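Long-range contacts in eukaryotic translation initiation factor 2A (Schizosaccharomyces pombe, PDB 3WJ9), which probably directs methionyl-tRNAi to 40S ribosomal subunits in a codon-dependent manner, early in the translation of a small number of specific mRNAs: residues Asn75-Gly80 with Ser89-Pro94; Gln104-Trp109 with Gly127-Tyr132; Ser321-Leu326 with Ile338-Asn343. One frame throughout, in Å; residues are numbered along the deposited sequence.

Contact 1 of 3, residues Asn75-Gly80 with Ser89-Pro94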
loop_
_atom_site.group_PDB
_atom_site.type_symbol
_atom_site.label_atom_id
_atom_site.label_comp_id
_atom_site.label_asym_id
_atom_site.label_seq_id
_atom_site.Cartn_x
_atom_site.Cartn_y
_atom_site.Cartn_z
ATOM N N ASN A 75 2.704 5.617 22.128
ATOM C CA ASN A 75 2.982 4.197 21.918
ATOM C C ASN A 75 2.514 3.683 20.557
ATOM O O ASN A 75 2.249 2.493 20.398
ATOM C CB ASN A 75 2.330 3.363 23.025
ATOM C CG ASN A 75 2.593 3.923 24.410
ATOM O OD1 ASN A 75 3.728 4.249 24.756
ATOM N ND2 ASN A 75 1.538 4.044 25.208
ATOM N N THR A 76 2.413 4.580 19.583
ATOM C CA THR A 76 1.940 4.212 18.250
ATOM C C THR A 76 2.954 3.343 17.521
ATOM O O THR A 76 4.151 3.414 17.789
ATOM C CB THR A 76 1.642 5.451 17.384
ATOM O OG1 THR A 76 2.730 6.376 17.481
ATOM C CG2 THR A 76 0.367 6.131 17.850
ATOM N N TYR A 77 2.467 2.516 16.605
ATOM C CA TYR A 77 3.338 1.692 15.778
ATOM C C TYR A 77 3.019 1.897 14.305
ATOM O O TYR A 77 3.893 1.775 13.448
ATOM C CB TYR A 77 3.196 0.210 16.132
ATOM C CG TYR A 77 3.863 -0.208 17.424
ATOM C CD1 TYR A 77 3.467 0.326 18.642
ATOM C CD2 TYR A 77 4.887 -1.143 17.422
ATOM C CE1 TYR A 77 4.075 -0.054 19.823
ATOM C CE2 TYR A 77 5.502 -1.531 18.597
ATOM C CZ TYR A 77 5.090 -0.983 19.794
ATOM O OH TYR A 77 5.698 -1.366 20.968
ATOM N N GLU A 78 1.756 2.196 14.015
ATOM C CA GLU A 78 1.304 2.339 12.636
ATOM C C GLU A 78 0.458 3.594 12.436
ATOM O O GLU A 78 -0.251 4.034 13.341
ATOM C CB GLU A 78 0.515 1.099 12.203
ATOM C CG GLU A 78 1.161 -0.217 12.609
ATOM C CD GLU A 78 1.460 -1.118 11.430
ATOM O OE1 GLU A 78 1.421 -0.630 10.282
ATOM O OE2 GLU A 78 1.747 -2.313 11.655
ATOM N N LEU A 79 0.548 4.169 11.241
ATOM C CA LEU A 79 -0.192 5.375 10.893
ATOM C C LEU A 79 -0.808 5.213 9.505
ATOM O O LEU A 79 -0.290 4.466 8.675
ATOM C CB LEU A 79 0.722 6.603 10.941
ATOM C CG LEU A 79 1.464 6.894 12.250
ATOM C CD1 LEU A 79 2.520 7.969 12.045
ATOM C CD2 LEU A 79 0.495 7.306 13.348
ATOM N N GLY A 80 -1.914 5.908 9.255
ATOM C CA GLY A 80 -2.589 5.801 7.975
ATOM C C GLY A 80 -3.496 6.973 7.659
ATOM O O GLY A 80 -4.330 7.365 8.472
ATOM N N SER A 89 -5.507 7.437 11.084
ATOM C CA SER A 89 -5.690 6.369 12.064
ATOM C C SER A 89 -4.370 5.994 12.731
ATOM O O SER A 89 -3.323 5.974 12.086
ATOM C CB SER A 89 -6.319 5.139 11.402
ATOM O OG SER A 89 -7.590 5.445 10.852
ATOM N N THR A 90 -4.428 5.697 14.027
ATOM C CA THR A 90 -3.229 5.384 14.800
ATOM C C THR A 90 -3.356 4.076 15.578
ATOM O O THR A 90 -4.133 3.989 16.521
ATOM C CB THR A 90 -2.899 6.511 15.805
ATOM O OG1 THR A 90 -3.983 6.660 16.729
ATOM C CG2 THR A 90 -2.668 7.828 15.083
ATOM N N TRP A 91 -2.578 3.070 15.187
ATOM C CA TRP A 91 -2.539 1.797 15.905
ATOM C C TRP A 91 -1.580 1.877 17.089
ATOM O O TRP A 91 -0.394 2.156 16.918
ATOM C CB TRP A 91 -2.113 0.654 14.969
ATOM C CG TRP A 91 -2.154 -0.737 15.590
ATOM C CD1 TRP A 91 -3.151 -1.652 15.468
ATOM C CD2 TRP A 91 -1.144 -1.357 16.399
ATOM N NE1 TRP A 91 -2.844 -2.795 16.159
ATOM C CE2 TRP A 91 -1.612 -2.642 16.740
ATOM C CE3 TRP A 91 0.103 -0.952 16.875
ATOM C CZ2 TRP A 91 -0.877 -3.522 17.531
ATOM C CZ3 TRP A 91 0.835 -1.829 17.662
ATOM C CH2 TRP A 91 0.341 -3.099 17.981
ATOM N N GLU A 92 -2.099 1.643 18.290
ATOM C CA GLU A 92 -1.253 1.490 19.468
ATOM C C GLU A 92 -1.189 0.014 19.836
ATOM O O GLU A 92 -1.956 -0.792 19.309
ATOM C CB GLU A 92 -1.788 2.306 20.647
ATOM C CG GLU A 92 -1.933 3.793 20.379
ATOM C CD GLU A 92 -2.476 4.546 21.580
ATOM O OE1 GLU A 92 -2.639 5.781 21.487
ATOM O OE2 GLU A 92 -2.737 3.903 22.618
ATOM N N ARG A 93 -0.280 -0.346 20.735
ATOM C CA ARG A 93 -0.213 -1.721 21.214
ATOM C C ARG A 93 -1.375 -1.966 22.174
ATOM O O ARG A 93 -1.595 -1.179 23.094
ATOM C CB ARG A 93 1.131 -2.004 21.890
ATOM C CG ARG A 93 1.331 -3.463 22.271
ATOM C CD ARG A 93 2.671 -3.709 22.947
ATOM N NE ARG A 93 3.805 -3.470 22.057
ATOM C CZ ARG A 93 4.290 -4.367 21.203
ATOM N NH1 ARG A 93 3.738 -5.569 21.113
ATOM N NH2 ARG A 93 5.328 -4.063 20.436
ATOM N N PRO A 94 -2.132 -3.051 21.950
ATOM C CA PRO A 94 -3.337 -3.359 22.733
ATOM C C PRO A 94 -3.072 -3.558 24.224
ATOM O O PRO A 94 -1.938 -3.813 24.627
ATOM C CB PRO A 94 -3.851 -4.658 22.096
ATOM C CG PRO A 94 -2.684 -5.225 21.367
ATOM C CD PRO A 94 -1.900 -4.047 20.891
#
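Y77 and E78 together face W91 where strands 76-80 and 89-92 pair as antiparallel neighbours, their short axes 148° apart: Y77 N gives its hydrogen to W91 O at 2.9 Å and W91 N gives its own to E78 O at 3.1 Å. Two residues against one between consecutive bonds is the pattern of a classic beta bulge. Beyond it the antiparallel pairing goes on, and S89 N bonds G80 O at 2.9 Å, with a weaker return bond from G80 N to S89 O. At the bulge, W91 turns an edge, led by CZ3, toward the face of Y77 in an offset edge-to-face contact, with ring centroids 5.3 Å apart and planes at 84°. W91 CE3 also lies 3.4 Å from Y77 CB, so the indole follows the tyrosine from its root onto its ring. Farther out, R93 grips the phenol side-on. NH2 reaches Y77 OH at 2.8 Å and NE reaches the same oxygen at 3.0 Å, both with the hydroxyl nearly in the guanidinium plane. The arginine leaves its backbone in an extended line and then bends at chi3 (-65°), which brings its NE side round to the phenol. On the sheet face shared by L79 and T90, L79 CD2 meets T90 CG2 at 3.6 Å; L79 also packs on A52 and C41 of the preceding sheet. T90 OG1 is taken up by W109 NE1, a Thr-Trp bond that recalls the one between second and third strands in canonical WD repeats. This hairpin opens a four-stranded antiparallel sheet, one blade of the beta-propeller part of the factor, and belongs to its first WD repeat.

Contact 2 of 3, residues Gln104-Trp109 with Gly127-Tyr132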
loop_
_atom_site.group_PDB
_atom_site.type_symbol
_atom_site.label_atom_id
_atom_site.label_comp_id
_atom_site.label_asym_id
_atom_site.label_seq_id
_atom_site.Cartn_x
_atom_site.Cartn_y
_atom_site.Cartn_z
ATOM N N GLN A 104 -8.845 1.221 23.961
ATOM C CA GLN A 104 -9.116 1.552 22.571
ATOM C C GLN A 104 -7.806 1.792 21.832
ATOM O O GLN A 104 -7.309 2.915 21.754
ATOM C CB GLN A 104 -10.041 2.766 22.475
ATOM C CG GLN A 104 -11.267 2.679 23.382
ATOM C CD GLN A 104 -12.508 2.195 22.653
ATOM O OE1 GLN A 104 -12.425 1.374 21.738
ATOM N NE2 GLN A 104 -13.667 2.703 23.057
ATOM N N ASN A 105 -7.262 0.707 21.291
ATOM C CA ASN A 105 -5.918 0.687 20.734
ATOM C C ASN A 105 -5.761 1.656 19.570
ATOM O O ASN A 105 -4.925 2.557 19.605
ATOM C CB ASN A 105 -5.583 -0.720 20.278
ATOM C CG ASN A 105 -6.236 -1.779 21.149
ATOM O OD1 ASN A 105 -6.920 -2.663 20.641
ATOM N ND2 ASN A 105 -6.043 -1.689 22.462
HETATM N N MSE A 106 -6.653 1.543 18.586
HETATM C CA MSE A 106 -6.640 2.416 17.416
HETATM C C MSE A 106 -7.784 3.413 17.417
HETATM O O MSE A 106 -8.947 3.036 17.664
HETATM C CB MSE A 106 -6.602 1.566 16.141
HETATM C CG MSE A 106 -7.960 1.310 15.497
HETATM SE SE MSE A 106 -8.230 2.597 14.031
HETATM C CE MSE A 106 -9.273 1.442 12.826
ATOM N N LYS A 107 -7.463 4.677 17.150
ATOM C CA LYS A 107 -8.394 5.767 17.190
ATOM C C LYS A 107 -8.350 6.424 15.822
ATOM O O LYS A 107 -7.369 6.275 15.092
ATOM C CB LYS A 107 -8.011 6.731 18.310
ATOM C CG LYS A 107 -7.647 6.018 19.611
ATOM C CD LYS A 107 -6.976 6.934 20.613
ATOM C CE LYS A 107 -6.219 6.131 21.660
ATOM N NZ LYS A 107 -7.109 5.198 22.407
ATOM N N VAL A 108 -9.414 7.121 15.453
ATOM C CA VAL A 108 -9.401 7.870 14.207
ATOM C C VAL A 108 -9.371 9.346 14.574
ATOM O O VAL A 108 -10.046 9.770 15.509
ATOM C CB VAL A 108 -10.618 7.542 13.320
ATOM C CG1 VAL A 108 -10.516 8.261 11.982
ATOM C CG2 VAL A 108 -10.727 6.042 13.106
ATOM N N TRP A 109 -8.568 10.123 13.857
ATOM C CA TRP A 109 -8.395 11.530 14.192
ATOM C C TRP A 109 -8.732 12.440 13.016
ATOM O O TRP A 109 -8.601 12.051 11.857
ATOM C CB TRP A 109 -6.957 11.803 14.654
ATOM C CG TRP A 109 -6.403 10.803 15.640
ATOM C CD1 TRP A 109 -5.872 9.579 15.353
ATOM C CD2 TRP A 109 -6.298 10.959 17.063
ATOM N NE1 TRP A 109 -5.458 8.958 16.505
ATOM C CE2 TRP A 109 -5.705 9.783 17.568
ATOM C CE3 TRP A 109 -6.651 11.974 17.957
ATOM C CZ2 TRP A 109 -5.461 9.598 18.926
ATOM C CZ3 TRP A 109 -6.407 11.785 19.306
ATOM C CH2 TRP A 109 -5.818 10.606 19.777
ATOM N N GLY A 127 -4.267 -5.690 8.690
ATOM C CA GLY A 127 -5.608 -5.210 8.397
ATOM C C GLY A 127 -6.191 -4.417 9.548
ATOM O O GLY A 127 -7.378 -4.521 9.855
ATOM N N TRP A 128 -5.347 -3.618 10.189
ATOM C CA TRP A 128 -5.746 -2.865 11.370
ATOM C C TRP A 128 -6.659 -1.690 11.019
ATOM O O TRP A 128 -7.684 -1.479 11.665
ATOM C CB TRP A 128 -4.504 -2.366 12.119
ATOM C CG TRP A 128 -3.704 -1.354 11.356
ATOM C CD1 TRP A 128 -2.787 -1.604 10.380
ATOM C CD2 TRP A 128 -3.758 0.067 11.500
ATOM N NE1 TRP A 128 -2.265 -0.427 9.909
ATOM C CE2 TRP A 128 -2.848 0.621 10.584
ATOM C CE3 TRP A 128 -4.492 0.935 12.318
ATOM C CZ2 TRP A 128 -2.644 1.990 10.457
ATOM C CZ3 TRP A 128 -4.292 2.297 12.197
ATOM C CH2 TRP A 128 -3.376 2.811 11.272
ATOM N N ASN A 129 -6.299 -0.946 9.979
ATOM C CA ASN A 129 -6.976 0.308 9.663
ATOM C C ASN A 129 -8.338 0.114 9.010
ATOM O O ASN A 129 -8.644 -0.957 8.486
ATOM C CB ASN A 129 -6.092 1.163 8.750
ATOM C CG ASN A 129 -6.450 2.637 8.800
ATOM O OD1 ASN A 129 -7.555 3.008 9.197
ATOM N ND2 ASN A 129 -5.517 3.486 8.389
ATOM N N LEU A 130 -9.157 1.160 9.059
ATOM C CA LEU A 130 -10.385 1.204 8.284
ATOM C C LEU A 130 -10.039 1.375 6.816
ATOM O O LEU A 130 -9.092 2.082 6.477
ATOM C CB LEU A 130 -11.287 2.350 8.746
ATOM C CG LEU A 130 -11.757 2.362 10.196
ATOM C CD1 LEU A 130 -12.348 3.716 10.551
ATOM C CD2 LEU A 130 -12.780 1.264 10.372
ATOM N N GLN A 131 -10.797 0.722 5.945
ATOM C CA GLN A 131 -10.671 0.970 4.517
ATOM C C GLN A 131 -11.616 2.106 4.159
ATOM O O GLN A 131 -12.551 2.396 4.903
ATOM C CB GLN A 131 -10.984 -0.285 3.702
ATOM C CG GLN A 131 -10.166 -1.500 4.105
ATOM C CD GLN A 131 -10.353 -2.669 3.161
ATOM O OE1 GLN A 131 -10.798 -2.501 2.025
ATOM N NE2 GLN A 131 -10.027 -3.866 3.632
ATOM N N TYR A 132 -11.366 2.758 3.031
ATOM C CA TYR A 132 -12.183 3.893 2.629
ATOM C C TYR A 132 -12.559 3.830 1.159
ATOM O O TYR A 132 -11.931 3.123 0.372
ATOM C CB TYR A 132 -11.451 5.210 2.896
ATOM C CG TYR A 132 -11.266 5.568 4.354
ATOM C CD1 TYR A 132 -10.283 4.959 5.126
ATOM C CD2 TYR A 132 -12.068 6.529 4.955
ATOM C CE1 TYR A 132 -10.112 5.290 6.456
ATOM C CE2 TYR A 132 -11.904 6.866 6.286
ATOM C CZ TYR A 132 -10.925 6.244 7.031
ATOM O OH TYR A 132 -10.758 6.577 8.357
#
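M106, present as selenomethionine, and V108 point from strand 106-109 toward segment 127-132, which meets them with L130, W128 and Y132. The M106 chain bends at both chi2 and chi3, which carries its terminal methyl against segment 127-132: CE lies 3.5 Å from W128 O and 3.7 Å from L130 CG. Its selenium sits beside the indole, 4.4 Å from W128 CZ3. Measured to the centroid of the six-membered ring the selenium is 5.5 Å away and 73° off the normal, an oblique Met-aromatic contact and not a stack over the ring. N129 CB rests over the centre of one face of the same indole, and N129 OD1 is fixed by S89 OG on strand 87-92. V108 divides its two methyls between two partners. With CG1 anti to the backbone N (chi1 -176°), CG2 is left to meet L130 CD1 at 3.8 Å, the two side chains crossing at about a right angle, while CG1 faces Y132 OH at 4.0 Å as valine and tyrosine approach from opposite directions. The backbones stay well apart, M106 and N129 being 8.0 Å from CA to CA, a spacing that leaves room for a layer of side chains. N105 and M106 both face F120 in a classic beta bulge; L130 packs on F120 as well. Between segments 104-109 and 127-132 themselves, cohesion thus comes from dispersion among methyl, selenium and aromatic groups, without polar bonds, and should depend on shape more than on direction; the S89-N129 hydrogen bond adds a polar tie from the neighbouring strand.

Contact 3 of 3, residues Ser321-Leu326 with Ile338-Asn343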
loop_
_atom_site.group_PDB
_atom_site.type_symbol
_atom_site.label_atom_id
_atom_site.label_comp_id
_atom_site.label_asym_id
_atom_site.label_seq_id
_atom_site.Cartn_x
_atom_site.Cartn_y
_atom_site.Cartn_z
ATOM N N SER A 321 2.349 4.854 -16.406
ATOM C CA SER A 321 2.029 3.609 -17.103
ATOM C C SER A 321 2.862 3.384 -18.363
ATOM O O SER A 321 2.464 2.620 -19.242
ATOM C CB SER A 321 0.541 3.563 -17.466
ATOM O OG SER A 321 -0.263 3.413 -16.311
ATOM N N ARG A 322 4.013 4.041 -18.451
ATOM C CA ARG A 322 4.883 3.871 -19.608
ATOM C C ARG A 322 6.012 2.887 -19.319
ATOM O O ARG A 322 6.341 2.045 -20.153
ATOM C CB ARG A 322 5.471 5.213 -20.053
ATOM C CG ARG A 322 6.345 5.103 -21.295
ATOM C CD ARG A 322 7.175 6.352 -21.530
ATOM N NE ARG A 322 8.053 6.204 -22.690
ATOM C CZ ARG A 322 9.014 7.061 -23.015
ATOM N NH1 ARG A 322 9.232 8.133 -22.267
ATOM N NH2 ARG A 322 9.762 6.844 -24.089
ATOM N N TYR A 323 6.600 2.999 -18.133
ATOM C CA TYR A 323 7.764 2.194 -17.778
ATOM C C TYR A 323 7.408 1.018 -16.878
ATOM O O TYR A 323 6.491 1.097 -16.063
ATOM C CB TYR A 323 8.818 3.064 -17.093
ATOM C CG TYR A 323 9.176 4.307 -17.871
ATOM C CD1 TYR A 323 9.835 4.219 -19.088
ATOM C CD2 TYR A 323 8.860 5.569 -17.385
ATOM C CE1 TYR A 323 10.163 5.349 -19.805
ATOM C CE2 TYR A 323 9.188 6.709 -18.096
ATOM C CZ TYR A 323 9.839 6.592 -19.306
ATOM O OH TYR A 323 10.168 7.720 -20.020
ATOM N N ILE A 324 8.146 -0.077 -17.034
ATOM C CA ILE A 324 7.959 -1.262 -16.206
ATOM C C ILE A 324 9.275 -1.659 -15.540
ATOM O O ILE A 324 10.284 -1.862 -16.215
ATOM C CB ILE A 324 7.409 -2.446 -17.031
ATOM C CG1 ILE A 324 6.136 -2.032 -17.776
ATOM C CG2 ILE A 324 7.136 -3.638 -16.135
ATOM C CD1 ILE A 324 5.533 -3.132 -18.626
ATOM N N LEU A 325 9.257 -1.760 -14.213
ATOM C CA LEU A 325 10.461 -2.065 -13.446
ATOM C C LEU A 325 10.509 -3.541 -13.063
ATOM O O LEU A 325 9.482 -4.146 -12.760
ATOM C CB LEU A 325 10.527 -1.180 -12.195
ATOM C CG LEU A 325 11.772 -1.209 -11.302
ATOM C CD1 LEU A 325 11.994 0.160 -10.691
ATOM C CD2 LEU A 325 11.642 -2.251 -10.201
ATOM N N LEU A 326 11.706 -4.118 -13.081
ATOM C CA LEU A 326 11.880 -5.512 -12.694
ATOM C C LEU A 326 13.143 -5.664 -11.854
ATOM O O LEU A 326 14.254 -5.461 -12.344
ATOM C CB LEU A 326 11.937 -6.410 -13.931
ATOM C CG LEU A 326 11.847 -7.913 -13.666
ATOM C CD1 LEU A 326 10.570 -8.251 -12.916
ATOM C CD2 LEU A 326 11.933 -8.703 -14.960
ATOM N N ILE A 338 14.574 -1.697 -16.298
ATOM C CA ILE A 338 13.406 -0.884 -16.630
ATOM C C ILE A 338 13.015 -1.051 -18.098
ATOM O O ILE A 338 13.807 -0.784 -19.001
ATOM C CB ILE A 338 13.645 0.610 -16.329
ATOM C CG1 ILE A 338 13.837 0.821 -14.825
ATOM C CG2 ILE A 338 12.479 1.447 -16.828
ATOM C CD1 ILE A 338 14.009 2.268 -14.427
ATOM N N PHE A 339 11.781 -1.499 -18.318
ATOM C CA PHE A 339 11.280 -1.779 -19.658
ATOM C C PHE A 339 10.214 -0.768 -20.074
ATOM O O PHE A 339 9.630 -0.087 -19.230
ATOM C CB PHE A 339 10.725 -3.202 -19.728
ATOM C CG PHE A 339 11.731 -4.263 -19.370
ATOM C CD1 PHE A 339 11.948 -4.622 -18.049
ATOM C CD2 PHE A 339 12.465 -4.895 -20.359
ATOM C CE1 PHE A 339 12.875 -5.593 -17.723
ATOM C CE2 PHE A 339 13.392 -5.865 -20.040
ATOM C CZ PHE A 339 13.598 -6.215 -18.722
ATOM N N ASP A 340 9.964 -0.676 -21.377
ATOM C CA ASP A 340 9.071 0.342 -21.923
ATOM C C ASP A 340 7.947 -0.286 -22.742
ATOM O O ASP A 340 8.181 -0.805 -23.830
ATOM C CB ASP A 340 9.868 1.328 -22.786
ATOM C CG ASP A 340 9.086 2.586 -23.129
ATOM O OD1 ASP A 340 7.870 2.499 -23.398
ATOM O OD2 ASP A 340 9.698 3.675 -23.135
ATOM N N ALA A 341 6.726 -0.216 -22.217
ATOM C CA ALA A 341 5.553 -0.747 -22.904
ATOM C C ALA A 341 5.327 -0.059 -24.248
ATOM O O ALA A 341 4.876 -0.682 -25.209
ATOM C CB ALA A 341 4.320 -0.601 -22.028
ATOM N N ALA A 342 5.649 1.228 -24.313
ATOM C CA ALA A 342 5.414 2.010 -25.520
ATOM C C ALA A 342 6.424 1.710 -26.635
ATOM O O ALA A 342 6.121 1.906 -27.812
ATOM C CB ALA A 342 5.422 3.497 -25.187
ATOM N N ASN A 343 7.605 1.213 -26.272
ATOM C CA ASN A 343 8.693 1.045 -27.237
ATOM C C ASN A 343 8.926 -0.411 -27.691
ATOM O O ASN A 343 10.000 -0.731 -28.194
ATOM C CB ASN A 343 9.998 1.604 -26.651
ATOM C CG ASN A 343 10.985 2.040 -27.724
ATOM O OD1 ASN A 343 10.819 1.721 -28.904
ATOM N ND2 ASN A 343 12.038 2.739 -27.310
#
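R322 meets D340 in a salt bridge, NE to OD2 at 3.0 Å, and the two flat groups are strongly turned against each other, their planes 71° apart. The arginine gets there by running straight out from its backbone, extended from CG to NE. Y323 flanks it, with CE1 above one face of the guanidinium and toward its rim. The other carboxylate oxygen of D340 turns back on its own chain. A342 N makes a weak bond to D340 OD1 at 2.7 Å, forming an Asx turn as the strand ends, and N343 N makes another to D340 OD1 at 3.2 Å. Replacing D340 with an alanine would probably leave R322 NE without its charged mate and the turn at A342 and N343 without its side-chain acceptor. Strands 323-326 and 338-340 are the central antiparallel pair of a propeller blade, in the third WD repeat. I324 and F339 form its hydrogen-bonded pair, with I324 N to F339 O at 2.7 Å and F339 N to I324 O at 2.6 Å, and A341 N continues the pairing to R322 O at 3.1 Å. On the face with I324, the F339 ring receives L326 CB at its edge, 4.0 Å from CE1. On the face with L325, I338 CG2 packs against Y323 CB at 4.0 Å. Farther out, L315 and F317 on strand 314-317 support I324 within the blade, while F361 and L368 of the following sheet receive L325. S318 OG holds the backbone N of Y323 just where the strand begins.

In the fold
From the N terminus, contact 1 comes first and closes the hairpin of strands 76-81 and 87-92 over a five-residue connection. The chain then passes through strand 106-110, where contact 2 opens; its loop takes in strand 116-120 before closing on the approach to strand 131-132, so it ties one sheet to the next. The two contacts share a sheet, touch each other, and have centres 8 Å apart. Contact 3, much later, closes a second hairpin, strands 323-327 and 335-340, on the opposite side of the chain's centre, about 37 Å from contact 1 between centres. All three follow in series; none nests in or crosses another.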